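Local coordinates for protein xylulose kinase (PDB 3I8B) that probably phosphorylates D-xylulose to D-xylulose 5-phosphate, using ATP as the phosphate donor, at residues Ala8-Ser13 against Ser66-Gly71. Numbering follows the deposited sequence.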
loop_
_atom_site.group_PDB
_atom_site.type_symbol
_atom_site.label_atom_id
_atom_site.label_comp_id
_atom_site.label_asym_id
_atom_site.label_seq_id
_atom_site.Cartn_x
_atom_site.Cartn_y
_atom_site.Cartn_z
ATOM N N ALA A 8 -8.412 -15.432 -12.630
ATOM C CA ALA A 8 -8.180 -15.660 -11.212
ATOM C C ALA A 8 -7.423 -14.478 -10.648
ATOM O O ALA A 8 -6.418 -14.042 -11.215
ATOM C CB ALA A 8 -7.408 -16.942 -10.998
ATOM N N GLY A 9 -7.938 -13.936 -9.553
ATOM C CA GLY A 9 -7.262 -12.879 -8.829
ATOM C C GLY A 9 -6.677 -13.511 -7.588
ATOM O O GLY A 9 -7.391 -14.155 -6.802
ATOM N N VAL A 10 -5.368 -13.365 -7.429
ATOM C CA VAL A 10 -4.682 -13.864 -6.249
ATOM C C VAL A 10 -4.327 -12.684 -5.363
ATOM O O VAL A 10 -3.829 -11.652 -5.846
ATOM C CB VAL A 10 -3.401 -14.651 -6.606
ATOM C CG1 VAL A 10 -2.759 -15.208 -5.355
ATOM C CG2 VAL A 10 -3.718 -15.779 -7.583
ATOM N N ASP A 11 -4.608 -12.839 -4.072
ATOM C CA ASP A 11 -4.260 -11.850 -3.067
ATOM C C ASP A 11 -3.333 -12.500 -2.031
ATOM O O ASP A 11 -3.776 -13.235 -1.148
ATOM C CB ASP A 11 -5.529 -11.306 -2.412
ATOM C CG ASP A 11 -5.245 -10.477 -1.170
ATOM O OD1 ASP A 11 -4.072 -10.128 -0.920
ATOM O OD2 ASP A 11 -6.211 -10.165 -0.440
ATOM N N THR A 12 -2.035 -12.275 -2.176
ATOM C CA THR A 12 -1.101 -12.790 -1.181
ATOM C C THR A 12 -0.755 -11.651 -0.207
ATOM O O THR A 12 0.020 -10.752 -0.521
ATOM C CB THR A 12 0.130 -13.437 -1.843
ATOM O OG1 THR A 12 0.962 -14.036 -0.848
ATOM C CG2 THR A 12 0.946 -12.410 -2.662
ATOM N N SER A 13 -1.388 -11.674 0.959
ATOM C CA SER A 13 -1.217 -10.624 1.956
ATOM C C SER A 13 -0.315 -11.138 3.066
ATOM O O SER A 13 0.083 -12.297 3.058
ATOM C CB SER A 13 -2.573 -10.229 2.549
ATOM O OG SER A 13 -3.134 -11.319 3.292
ATOM N N SER A 66 -7.986 -18.604 -17.749
ATOM C CA SER A 66 -7.356 -18.008 -18.936
ATOM C C SER A 66 -6.354 -16.869 -18.664
ATOM O O SER A 66 -5.514 -16.551 -19.508
ATOM C CB SER A 66 -8.446 -17.503 -19.883
ATOM O OG SER A 66 -9.149 -18.588 -20.462
ATOM N N ALA A 67 -6.453 -16.242 -17.498
ATOM C CA ALA A 67 -5.464 -15.239 -17.096
ATOM C C ALA A 67 -5.484 -15.125 -15.584
ATOM O O ALA A 67 -6.512 -15.369 -14.962
ATOM C CB ALA A 67 -5.762 -13.893 -17.736
ATOM N N LEU A 68 -4.339 -14.753 -15.005
ATOM C CA LEU A 68 -4.197 -14.672 -13.562
ATOM C C LEU A 68 -3.303 -13.479 -13.198
ATOM O O LEU A 68 -2.346 -13.171 -13.921
ATOM C CB LEU A 68 -3.591 -15.980 -13.040
ATOM C CG LEU A 68 -3.254 -16.137 -11.557
ATOM C CD1 LEU A 68 -3.355 -17.616 -11.185
ATOM C CD2 LEU A 68 -1.866 -15.588 -11.183
ATOM N N ALA A 69 -3.638 -12.809 -12.096
ATOM C CA ALA A 69 -2.825 -11.717 -11.551
ATOM C C ALA A 69 -2.670 -11.862 -10.050
ATOM O O ALA A 69 -3.601 -12.285 -9.356
ATOM C CB ALA A 69 -3.445 -10.368 -11.858
ATOM N N VAL A 70 -1.500 -11.487 -9.544
ATOM C CA VAL A 70 -1.248 -11.539 -8.112
ATOM C C VAL A 70 -1.141 -10.133 -7.528
ATOM O O VAL A 70 -0.305 -9.335 -7.947
ATOM C CB VAL A 70 0.039 -12.302 -7.804
ATOM C CG1 VAL A 70 0.273 -12.359 -6.305
ATOM C CG2 VAL A 70 -0.028 -13.686 -8.397
ATOM N N GLY A 71 -2.013 -9.826 -6.575
ATOM C CA GLY A 71 -1.885 -8.613 -5.792
ATOM C C GLY A 71 -1.135 -9.005 -4.531
ATOM O O GLY A 71 -1.439 -10.038 -3.940
#
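Ala8, Val10 and Thr12 give their backbone N-H groups to Ala67, Ala69 and Gly71, and Ala69 and Gly71 return theirs to Ala8 and Val10. This is the ladder of two parallel neighbouring strands. Five bonds make it. Ala8 N reaches Ala67 O at 3.0 Å. Ala69 N binds Ala8 O at 3.2 Å, and Val10 N binds Ala69 O at 2.8 Å. Gly71 N meets Val10 O at 2.7 Å with an N-H...O angle of 167°. Thr12 N closes the row on Gly71 O at 2.9 Å. Ala8 O and Val10 O each take a further CA-H contact, from Leu68 and Val70, and Gly71 O takes one from Asp11 CA. Gly9 and Asp11 direct their backbone bonds to the other side, to Arg20 and Lys18 of strand 16-23, so both edges of strand 8-12 are used.

On the face of Ala8, Val10, Leu68 and Val70 the contact is apolar. With CG anti to the backbone N (chi1 176°), the Leu68 side chain is carried alongside strand 8-12, where CG lies 4.0 Å from Val10 CG2 and CD1 touches Ala8 CB. Val70 CG2 packs on Val10 CB, and its other branch, CG1, meets Thr12 CG2 at 3.7 Å. Cutting Leu68 back to an alanine removes CG and both methyls, and would probably open a gap beside Val10 CG2 and Ala8 CB.

Asp11, predicted to be important for activity, points to the other face, its side chain about 5 Å from that of Asp274, the predicted proton acceptor. Strand 6-12 is the middle strand of the N-terminal five-stranded sheet of this actin-like ATPase fold, with strand 16-23 on one side and 65-72 on the other. Strand 267-273 continues it beyond 65-72. Helix 167-175 covers Leu68 and Val70; helix 460-474 packs on Asp11, Ala67 and Ala69.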